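Local atomic coordinates of protein SCO1 homolog 1, mitochondrial (Arabidopsis thaliana, PDB entry 6N5U), a protein that binds copper(I) as a mitochondrial metallochaperone of the SCO1 family and is thought to help insert copper into cytochrome c oxidase. Residues T40-P43 against D44-D48; H86-V89 against K90-P94; K146-G149 against K150-V154. One frame throughout, in Å; residues are numbered along the deposited sequence.

Contact 1: T40-P43 against D44-D48. With CU1 (copper (I) ion), chain D.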
ATOM      1  N   THR A  40       5.988  -5.425   7.578  1.00 37.27           N
ATOM      2  CA  THR A  40       5.289  -6.515   8.275  1.00 37.98           C
ATOM      3  C   THR A  40       5.579  -6.580   9.780  1.00 43.79           C
ATOM      4  O   THR A  40       4.720  -7.027  10.517  1.00 46.13           O
ATOM      5  CB  THR A  40       5.509  -7.896   7.597  1.00 40.72           C
ATOM      6  OG1 THR A  40       6.797  -8.410   7.912  1.00 41.00           O
ATOM      7  CG2 THR A  40       5.288  -7.870   6.086  1.00 35.67           C
ATOM      8  N   HIS A  41       6.725  -6.104  10.240  1.00 40.47           N
ATOM      9  CA  HIS A  41       7.065  -6.166  11.665  1.00 42.11           C
ATOM     10  C   HIS A  41       6.598  -4.943  12.469  1.00 46.72           C
ATOM     11  O   HIS A  41       7.000  -4.789  13.628  1.00 47.12           O
ATOM     12  CB  HIS A  41       8.578  -6.432  11.853  1.00 43.71           C
ATOM     13  CG  HIS A  41       8.993  -7.812  11.441  1.00 46.82           C
ATOM     14  ND1 HIS A  41       9.157  -8.134  10.105  1.00 47.58           N
ATOM     15  CD2 HIS A  41       9.212  -8.922  12.181  1.00 49.09           C
ATOM     16  CE1 HIS A  41       9.478  -9.418  10.074  1.00 46.98           C
ATOM     17  NE2 HIS A  41       9.533  -9.932  11.290  1.00 48.45           N
ATOM     18  N   CYS A  42       5.727  -4.100  11.876  1.00 44.03           N
ATOM     19  CA  CYS A  42       5.180  -2.904  12.503  1.00 45.60           C
ATOM     20  C   CYS A  42       4.209  -3.282  13.600  1.00 52.15           C
ATOM     21  O   CYS A  42       3.242  -4.017  13.344  1.00 51.39           O
ATOM     22  CB  CYS A  42       4.539  -1.986  11.472  1.00 45.98           C
ATOM     23  SG  CYS A  42       4.175  -0.308  12.077  1.00 52.05           S
ATOM     24  N   PRO A  43       4.466  -2.785  14.831  1.00 52.83           N
ATOM     25  CA  PRO A  43       3.636  -3.178  15.983  1.00 55.53           C
ATOM     26  C   PRO A  43       2.168  -2.733  15.983  1.00 63.54           C
ATOM     27  O   PRO A  43       1.318  -3.542  16.376  1.00 64.08           O
ATOM     28  CB  PRO A  43       4.386  -2.580  17.180  1.00 59.48           C
ATOM     29  CG  PRO A  43       5.781  -2.342  16.696  1.00 63.22           C
ATOM     30  CD  PRO A  43       5.615  -1.961  15.261  1.00 56.14           C
ATOM     31  N   ASP A  44       1.863  -1.464  15.602  1.00 60.75           N
ATOM     32  CA  ASP A  44       0.480  -0.981  15.658  1.00 61.23           C
ATOM     33  C   ASP A  44      -0.001  -0.224  14.427  1.00 62.30           C
ATOM     34  O   ASP A  44      -1.086  -0.502  13.931  1.00 59.37           O
ATOM     35  CB  ASP A  44       0.249  -0.111  16.913  1.00 66.26           C
ATOM     36  CG  ASP A  44       0.805  -0.666  18.210  1.00 80.55           C
ATOM     37  OD1 ASP A  44       0.401  -1.784  18.601  1.00 79.74           O
ATOM     38  OD2 ASP A  44       1.639   0.025  18.839  1.00 91.01           O
ATOM     39  N   ILE A  45       0.774   0.766  13.971  1.00 60.59           N
ATOM     40  CA  ILE A  45       0.444   1.655  12.851  1.00 60.29           C
ATOM     41  C   ILE A  45      -0.027   0.901  11.590  1.00 61.49           C
ATOM     42  O   ILE A  45      -1.180   1.098  11.209  1.00 61.62           O
ATOM     43  CB  ILE A  45       1.615   2.638  12.540  1.00 63.75           C
ATOM     44  CG1 ILE A  45       2.044   3.472  13.789  1.00 67.37           C
ATOM     45  CG2 ILE A  45       1.324   3.526  11.323  1.00 63.22           C
ATOM     46  CD1 ILE A  45       0.947   4.384  14.511  1.00 81.86           C
ATOM     47  N   CYS A  46       0.857   0.072  10.949  1.00 54.72           N
ATOM     48  CA  CYS A  46       0.541  -0.694   9.730  1.00 52.59           C
ATOM     49  C   CYS A  46      -0.653  -1.630   9.924  1.00 54.44           C
ATOM     50  O   CYS A  46      -1.590  -1.483   9.137  1.00 53.63           O
ATOM     51  CB  CYS A  46       1.756  -1.429   9.161  1.00 52.08           C
ATOM     52  SG  CYS A  46       3.092  -0.344   8.573  1.00 55.55           S
ATOM     53  N   PRO A  47      -0.714  -2.535  10.962  1.00 49.79           N
ATOM     54  CA  PRO A  47      -1.920  -3.366  11.133  1.00 48.78           C
ATOM     55  C   PRO A  47      -3.217  -2.535  11.175  1.00 52.60           C
ATOM     56  O   PRO A  47      -4.174  -2.901  10.489  1.00 53.35           O
ATOM     57  CB  PRO A  47      -1.653  -4.107  12.448  1.00 50.83           C
ATOM     58  CG  PRO A  47      -0.199  -4.200  12.529  1.00 55.11           C
ATOM     59  CD  PRO A  47       0.292  -2.879  11.998  1.00 51.02           C
ATOM     60  N   ASP A  48      -3.221  -1.375  11.892  1.00 46.42           N
ATOM     61  CA  ASP A  48      -4.397  -0.504  11.988  1.00 45.92           C
ATOM     62  C   ASP A  48      -4.817   0.092  10.650  1.00 48.15           C
ATOM     63  O   ASP A  48      -5.996   0.054  10.305  1.00 49.72           O
ATOM     64  CB  ASP A  48      -4.207   0.614  13.030  1.00 48.62           C
ATOM     65  CG  ASP A  48      -4.061   0.153  14.466  1.00 59.11           C
ATOM     66  OD1 ASP A  48      -4.430  -1.008  14.765  1.00 58.89           O
ATOM     67  OD2 ASP A  48      -3.571   0.950  15.294  1.00 69.57           O
TER
HETATM   68 CU   CU1 D 201       4.340   0.924  10.140  0.50 56.44          CU
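Cys42 and Cys46 clasp one copper(I) ion between them. Cys42 SG binds it at 2.3 Å and Cys46 SG at 2.4 Å; His131, through NE2, is the third ligand. This is the CxxxC copper site of the Sco metallochaperones, formed where a loop runs into a helix in the thioredoxin fold.

Two different torsions aim both sulfurs at one point. Cys42 turns SG anti to its backbone N (chi1 -166°), whereas Cys46 turns SG anti to its carbonyl carbon (chi1 -64°). The first sulfur serves a second purpose: Cys46 N donates to Cys42 SG over 3.5 Å in an almost straight bond, N-H...S 174°. One ligand is thus tied to the backbone of the other, and the peptide dipoles at this helix start would probably polarise that sulfur further. Alongside the metal bonds, Cys42 CB packs on Cys46 CB at 3.7 Å.

In the next shell, the Pro47 ring lies against the loop, with CD 3.4 Å from Cys42 O. Asp44 stands at the N-cap position without a capping bond from its side chain; its carbonyl O accepts from Asp48 N, the first regular bond of the helix. On the loop side, Thr40 OG1 is hydrogen-bonded to Asp80 and Gln84.

Helix 45-64 therefore presents its first turn to the copper while resting on other elements: Ile45 and Cys46 touch Tyr36 of strand 32-38, and Cys46 and Pro47 lean on Tyr88 of helix 82-89.

Contact 2: H86-V89 against K90-P94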
ATOM      1  N   HIS A  86       3.578 -12.331   1.635  1.00 52.87           N
ATOM      2  CA  HIS A  86       2.442 -13.172   1.253  1.00 54.81           C
ATOM      3  C   HIS A  86       1.611 -13.581   2.470  1.00 58.02           C
ATOM      4  O   HIS A  86       0.396 -13.396   2.462  1.00 60.05           O
ATOM      5  CB  HIS A  86       2.908 -14.424   0.490  1.00 57.75           C
ATOM      6  CG  HIS A  86       1.774 -15.255  -0.013  1.00 63.56           C
ATOM      7  ND1 HIS A  86       1.126 -14.945  -1.194  1.00 67.16           N
ATOM      8  CD2 HIS A  86       1.168 -16.321   0.558  1.00 66.76           C
ATOM      9  CE1 HIS A  86       0.173 -15.852  -1.325  1.00 68.76           C
ATOM     10  NE2 HIS A  86       0.158 -16.703  -0.294  1.00 68.94           N
ATOM     11  N   GLU A  87       2.271 -14.130   3.504  1.00 50.99           N
ATOM     12  CA  GLU A  87       1.646 -14.572   4.741  1.00 49.73           C
ATOM     13  C   GLU A  87       0.965 -13.422   5.484  1.00 50.00           C
ATOM     14  O   GLU A  87      -0.140 -13.585   6.000  1.00 50.90           O
ATOM     15  CB  GLU A  87       2.676 -15.306   5.628  1.00 51.41           C
ATOM     16  CG  GLU A  87       2.884 -16.767   5.235  1.00 61.16           C
ATOM     17  CD  GLU A  87       4.042 -17.504   5.890  1.00 83.07           C
ATOM     18  OE1 GLU A  87       5.001 -16.841   6.349  1.00 85.78           O
ATOM     19  OE2 GLU A  87       4.003 -18.755   5.922  1.00 69.73           O
ATOM     20  N   TYR A  88       1.599 -12.246   5.476  1.00 43.84           N
ATOM     21  CA  TYR A  88       1.106 -11.038   6.132  1.00 41.41           C
ATOM     22  C   TYR A  88      -0.133 -10.470   5.468  1.00 45.61           C
ATOM     23  O   TYR A  88      -1.114 -10.240   6.169  1.00 46.60           O
ATOM     24  CB  TYR A  88       2.225  -9.989   6.191  1.00 40.08           C
ATOM     25  CG  TYR A  88       1.920  -8.748   7.005  1.00 39.24           C
ATOM     26  CD1 TYR A  88       1.900  -8.790   8.399  1.00 40.81           C
ATOM     27  CD2 TYR A  88       1.728  -7.513   6.385  1.00 37.80           C
ATOM     28  CE1 TYR A  88       1.671  -7.642   9.155  1.00 41.18           C
ATOM     29  CE2 TYR A  88       1.484  -6.361   7.132  1.00 38.09           C
ATOM     30  CZ  TYR A  88       1.466  -6.426   8.518  1.00 45.64           C
ATOM     31  OH  TYR A  88       1.218  -5.294   9.262  1.00 47.06           O
ATOM     32  N   VAL A  89      -0.097 -10.255   4.125  1.00 41.88           N
ATOM     33  CA  VAL A  89      -1.174  -9.620   3.341  1.00 42.49           C
ATOM     34  C   VAL A  89      -2.471 -10.424   3.385  1.00 49.05           C
ATOM     35  O   VAL A  89      -3.544  -9.829   3.525  1.00 49.13           O
ATOM     36  CB  VAL A  89      -0.799  -9.207   1.878  1.00 46.46           C
ATOM     37  CG1 VAL A  89       0.290  -8.140   1.852  1.00 43.97           C
ATOM     38  CG2 VAL A  89      -0.429 -10.395   0.989  1.00 47.81           C
ATOM     39  N   LYS A  90      -2.366 -11.764   3.332  1.00 47.15           N
ATOM     40  CA  LYS A  90      -3.509 -12.680   3.360  1.00 48.97           C
ATOM     41  C   LYS A  90      -4.383 -12.519   4.614  1.00 53.03           C
ATOM     42  O   LYS A  90      -5.567 -12.882   4.582  1.00 53.53           O
ATOM     43  CB  LYS A  90      -3.025 -14.137   3.232  1.00 53.28           C
ATOM     44  CG  LYS A  90      -2.717 -14.600   1.805  1.00 80.55           C
ATOM     45  CD  LYS A  90      -3.889 -14.555   0.806  1.00 97.61           C
ATOM     46  CE  LYS A  90      -3.503 -15.176  -0.515  1.00113.56           C
ATOM     47  NZ  LYS A  90      -3.580 -16.666  -0.475  1.00120.73           N
ATOM     48  N   GLU A  91      -3.793 -11.972   5.709  1.00 48.65           N
ATOM     49  CA  GLU A  91      -4.430 -11.761   7.024  1.00 49.16           C
ATOM     50  C   GLU A  91      -5.463 -10.641   7.067  1.00 52.23           C
ATOM     51  O   GLU A  91      -6.355 -10.684   7.912  1.00 52.28           O
ATOM     52  CB  GLU A  91      -3.367 -11.443   8.099  1.00 49.77           C
ATOM     53  CG  GLU A  91      -2.323 -12.519   8.381  1.00 57.00           C
ATOM     54  CD  GLU A  91      -1.252 -12.124   9.385  1.00 75.31           C
ATOM     55  OE1 GLU A  91      -1.369 -11.036   9.997  1.00 58.52           O
ATOM     56  OE2 GLU A  91      -0.293 -12.909   9.561  1.00 78.76           O
ATOM     57  N   PHE A  92      -5.305  -9.607   6.210  1.00 48.18           N
ATOM     58  CA  PHE A  92      -6.135  -8.388   6.197  1.00 47.32           C
ATOM     59  C   PHE A  92      -7.340  -8.406   5.289  1.00 51.56           C
ATOM     60  O   PHE A  92      -8.413  -7.914   5.671  1.00 52.88           O
ATOM     61  CB  PHE A  92      -5.279  -7.171   5.846  1.00 47.32           C
ATOM     62  CG  PHE A  92      -4.128  -6.958   6.793  1.00 47.75           C
ATOM     63  CD1 PHE A  92      -4.300  -6.237   7.967  1.00 51.38           C
ATOM     64  CD2 PHE A  92      -2.874  -7.503   6.525  1.00 48.35           C
ATOM     65  CE1 PHE A  92      -3.233  -6.027   8.833  1.00 51.59           C
ATOM     66  CE2 PHE A  92      -1.816  -7.320   7.409  1.00 50.29           C
ATOM     67  CZ  PHE A  92      -2.001  -6.581   8.555  1.00 49.21           C
ATOM     68  N   HIS A  93      -7.137  -8.883   4.056  1.00 45.31           N
ATOM     69  CA  HIS A  93      -8.148  -8.918   3.015  1.00 44.92           C
ATOM     70  C   HIS A  93      -7.697  -9.901   1.951  1.00 47.91           C
ATOM     71  O   HIS A  93      -6.510  -9.932   1.616  1.00 45.73           O
ATOM     72  CB  HIS A  93      -8.291  -7.521   2.395  1.00 44.36           C
ATOM     73  CG  HIS A  93      -9.576  -7.302   1.655  1.00 49.28           C
ATOM     74  ND1 HIS A  93      -9.757  -7.794   0.376  1.00 52.30           N
ATOM     75  CD2 HIS A  93     -10.676  -6.602   2.013  1.00 50.36           C
ATOM     76  CE1 HIS A  93     -10.962  -7.407   0.012  1.00 52.49           C
ATOM     77  NE2 HIS A  93     -11.542  -6.669   0.957  1.00 52.41           N
ATOM     78  N   PRO A  94      -8.614 -10.708   1.373  1.00 47.04           N
ATOM     79  CA  PRO A  94      -8.174 -11.636   0.321  1.00 47.99           C
ATOM     80  C   PRO A  94      -7.721 -10.945  -0.975  1.00 53.92           C
ATOM     81  O   PRO A  94      -7.059 -11.586  -1.789  1.00 55.27           O
ATOM     82  CB  PRO A  94      -9.383 -12.569   0.115  1.00 51.93           C
ATOM     83  CG  PRO A  94     -10.523 -11.890   0.702  1.00 56.48           C
ATOM     84  CD  PRO A  94     -10.060 -10.846   1.656  1.00 50.03           C
TER
HETATM   85  O   HOH W   1      -1.542 -19.178  -0.168  1.00 40.44           O
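Tyr88 and Phe92, four residues apart at the C-terminal end of helix 82-89, form a T-shaped pair in which the phenylalanine supplies the edge and the tyrosine the face. The ring centroids lie 4.8 Å apart and the planes meet at 67°. Phe92 CE2 stands over the tyrosine ring toward its rim, 3.4 Å from Tyr88 CE2. Chi1 of Tyr88 (-172°) carries the ring away from its own N, while Phe92 sends its ring back along the chain with CG beside its backbone N (chi1 -58°). Leu50 of helix 45-64 touches both rings, Phe72 meets the tyrosine, and Tyr88 packs close to the copper ligand Cys46.

Backbone bonds trace how the helix ends as the chain leaves toward strand 97-100. Lys90 N reaches His86 O in a weak bond spanning four residues; Glu91 N to Tyr88 O and Phe92 N to Val89 O, both 3.2 Å, span three, a tighter, 3-10-like winding. Glu91 packs CB and CG against Tyr88 O.

His86 and Lys90 share a water. His86 NE2 lies 3.0 Å from it, in the plane of the imidazole, and Lys90 NZ donates to it weakly. Lys90 crosses over the histidine, with CG above one ring face.

Because ND1 of His86 is hydrogen-bonded to Asp18, the imidazole has a partner at both nitrogens, which probably limits its rotation; the nearby carboxylate would probably polarise it. The aromatic pair, by contrast, sets the slightly positive C-H rim of Phe92 against the electron-rich face of Tyr88, a directional contact without a hydrogen bond.

Contact 3: K146-G149 against K150-V154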
ATOM      1  N   LYS A 146      -5.750  11.060  -5.345  1.00 61.35           N
ATOM      2  CA  LYS A 146      -5.817  11.655  -4.009  1.00 60.16           C
ATOM      3  C   LYS A 146      -4.957  10.936  -2.963  1.00 63.10           C
ATOM      4  O   LYS A 146      -4.771   9.722  -3.019  1.00 60.42           O
ATOM      5  CB  LYS A 146      -7.275  11.758  -3.534  1.00 62.27           C
ATOM      6  CG  LYS A 146      -7.531  12.858  -2.500  1.00 62.19           C
ATOM      7  CD  LYS A 146      -8.223  14.045  -3.108  1.00 66.10           C
ATOM      8  CE  LYS A 146      -8.328  15.162  -2.117  1.00 70.37           C
ATOM      9  NZ  LYS A 146      -8.828  16.387  -2.763  1.00 76.40           N
ATOM     10  N   PHE A 147      -4.449  11.718  -2.008  1.00 60.99           N
ATOM     11  CA  PHE A 147      -3.672  11.272  -0.867  1.00 59.54           C
ATOM     12  C   PHE A 147      -4.598  11.179   0.371  1.00 64.65           C
ATOM     13  O   PHE A 147      -5.523  11.990   0.520  1.00 65.95           O
ATOM     14  CB  PHE A 147      -2.486  12.231  -0.618  1.00 61.82           C
ATOM     15  CG  PHE A 147      -1.870  12.063   0.751  1.00 64.09           C
ATOM     16  CD1 PHE A 147      -1.046  10.973   1.033  1.00 66.29           C
ATOM     17  CD2 PHE A 147      -2.196  12.929   1.793  1.00 68.88           C
ATOM     18  CE1 PHE A 147      -0.550  10.766   2.327  1.00 66.64           C
ATOM     19  CE2 PHE A 147      -1.691  12.721   3.089  1.00 71.74           C
ATOM     20  CZ  PHE A 147      -0.861  11.648   3.344  1.00 67.54           C
ATOM     21  N   TYR A 148      -4.331  10.193   1.263  1.00 60.55           N
ATOM     22  CA  TYR A 148      -5.074   9.970   2.512  1.00 60.90           C
ATOM     23  C   TYR A 148      -4.108   9.662   3.679  1.00 66.62           C
ATOM     24  O   TYR A 148      -3.422   8.624   3.682  1.00 64.64           O
ATOM     25  CB  TYR A 148      -6.119   8.849   2.345  1.00 60.83           C
ATOM     26  CG  TYR A 148      -7.185   9.158   1.318  1.00 61.91           C
ATOM     27  CD1 TYR A 148      -8.329   9.874   1.663  1.00 65.48           C
ATOM     28  CD2 TYR A 148      -7.068   8.709   0.007  1.00 61.50           C
ATOM     29  CE1 TYR A 148      -9.301  10.180   0.717  1.00 66.33           C
ATOM     30  CE2 TYR A 148      -8.040   9.000  -0.947  1.00 63.90           C
ATOM     31  CZ  TYR A 148      -9.152   9.738  -0.587  1.00 69.54           C
ATOM     32  OH  TYR A 148     -10.101  10.039  -1.530  1.00 69.21           O
ATOM     33  N   GLY A 149      -4.082  10.567   4.657  1.00 65.65           N
ATOM     34  CA  GLY A 149      -3.239  10.451   5.843  1.00 65.81           C
ATOM     35  C   GLY A 149      -3.772   9.562   6.960  1.00 71.64           C
ATOM     36  O   GLY A 149      -4.803   8.892   6.810  1.00 70.38           O
ATOM     37  N   LYS A 150      -3.045   9.552   8.101  1.00 69.60           N
ATOM     38  CA  LYS A 150      -3.336   8.780   9.320  1.00 68.90           C
ATOM     39  C   LYS A 150      -4.674   9.164   9.966  1.00 71.22           C
ATOM     40  O   LYS A 150      -5.346   8.305  10.532  1.00 71.48           O
ATOM     41  CB  LYS A 150      -2.171   8.950  10.337  1.00 72.42           C
ATOM     42  CG  LYS A 150      -2.352   8.282  11.719  1.00 99.05           C
ATOM     43  CD  LYS A 150      -2.289   6.729  11.696  1.00112.75           C
ATOM     44  CE  LYS A 150      -2.916   6.058  12.917  1.00123.56           C
ATOM     45  NZ  LYS A 150      -2.976   4.562  12.807  1.00126.04           N
ATOM     46  N   ASN A 151      -5.051  10.441   9.879  1.00 67.66           N
ATOM     47  CA  ASN A 151      -6.248  11.008  10.504  1.00 70.01           C
ATOM     48  C   ASN A 151      -7.625  10.479   9.985  1.00 72.40           C
ATOM     49  O   ASN A 151      -8.628  10.586  10.712  1.00 73.28           O
ATOM     50  CB  ASN A 151      -6.198  12.528  10.435  1.00 71.83           C
ATOM     51  CG  ASN A 151      -5.141  13.124  11.335  1.00104.82           C
ATOM     52  OD1 ASN A 151      -4.378  12.426  12.027  1.00 94.57           O
ATOM     53  ND2 ASN A 151      -5.079  14.445  11.349  1.00107.37           N
ATOM     54  N   HIS A 152      -7.657   9.894   8.771  1.00 65.29           N
ATOM     55  CA  HIS A 152      -8.855   9.316   8.178  1.00 64.92           C
ATOM     56  C   HIS A 152      -9.322   8.078   8.943  1.00 68.07           C
ATOM     57  O   HIS A 152      -8.497   7.327   9.450  1.00 66.49           O
ATOM     58  CB  HIS A 152      -8.615   8.947   6.708  1.00 63.74           C
ATOM     59  CG  HIS A 152      -8.678  10.117   5.779  1.00 68.51           C
ATOM     60  ND1 HIS A 152      -9.887  10.698   5.426  1.00 73.32           N
ATOM     61  CD2 HIS A 152      -7.677  10.793   5.176  1.00 69.57           C
ATOM     62  CE1 HIS A 152      -9.582  11.699   4.621  1.00 73.37           C
ATOM     63  NE2 HIS A 152      -8.265  11.800   4.443  1.00 71.44           N
ATOM     64  N   ASP A 153     -10.653   7.922   9.084  1.00 65.39           N
ATOM     65  CA  ASP A 153     -11.371   6.796   9.653  1.00 65.84           C
ATOM     66  C   ASP A 153     -11.889   6.003   8.442  1.00 69.28           C
ATOM     67  O   ASP A 153     -11.837   6.524   7.325  1.00 68.10           O
ATOM     68  CB  ASP A 153     -12.605   7.337  10.410  1.00 72.07           C
ATOM     69  CG  ASP A 153     -12.476   7.661  11.868  1.00 81.80           C
ATOM     70  OD1 ASP A 153     -11.367   7.438  12.441  1.00 82.96           O
ATOM     71  OD2 ASP A 153     -13.479   8.135  12.448  1.00 76.07           O
ATOM     72  N   VAL A 154     -12.441   4.779   8.645  1.00 66.94           N
ATOM     73  CA  VAL A 154     -13.010   3.985   7.530  1.00 66.14           C
ATOM     74  C   VAL A 154     -14.038   4.803   6.722  1.00 71.32           C
ATOM     75  O   VAL A 154     -14.020   4.775   5.490  1.00 70.23           O
ATOM     76  CB  VAL A 154     -13.566   2.627   8.003  1.00 70.22           C
ATOM     77  CG1 VAL A 154     -14.560   2.041   7.011  1.00 71.75           C
ATOM     78  CG2 VAL A 154     -12.438   1.644   8.237  1.00 67.22           C
TER
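Tyr148 and His152 each place CG beside the backbone N (chi1 -62° and -79°), and with a type I beta turn from Gly149 to His152 between them, this swings the two rings together. The turn leads out of strand 144-148, an outermost strand of the main sheet in this thioredoxin fold, toward helix 154-167. The rings make a T-shaped pair: the edge of Tyr148 points into the face of His152, with centroids 5.0 Å apart and planes at 69°. Tyr148 CD1 does the touching, 3.4 Å from His152 NE2 and offset toward the rim of the imidazole.

The tyrosine backbone is hydrogen-bonded to Met135 of the neighbouring strand 135-138, and its ring lies against Leu157 and Val161 of the following helix. The histidine has a second tie, a weak hydrogen bond between ND1 and Ser156 OG. With the imidazole of His152 gone, an alanine here would probably leave the Tyr148 edge without its aromatic face and deprive Ser156 OG of this weak partner. Beyond the ring pair, Lys150 extends to helix 45-64, where NZ forms a salt bridge with Glu49. The imidazole rim has its own backbone neighbour: Gly149 N lies near the ring plane, 3.6 Å from His152 CD2.

Followed from the N terminus, the three contacts come in series, each within one continuous run of chain; none nests in or crosses another. Contact 1 turns the loop after strand 32-38 into helix 45-64, contact 2 takes the chain out of helix 82-89 toward strand 97-100, and contact 3 joins strand 144-148 to helix 154-167. The start of helix 45-64 links them. It meets contact 2 directly, with Pro47 O 3.7 Å from Phe92 CE1, while Thr40 O in the preceding loop packs on Tyr88 CE1. It also meets contact 3, where Lys150 NZ approaches Asp48 CB at 4.1 Å. Contacts 2 and 3 stay apart, their nearest atoms about 10 Å from each other.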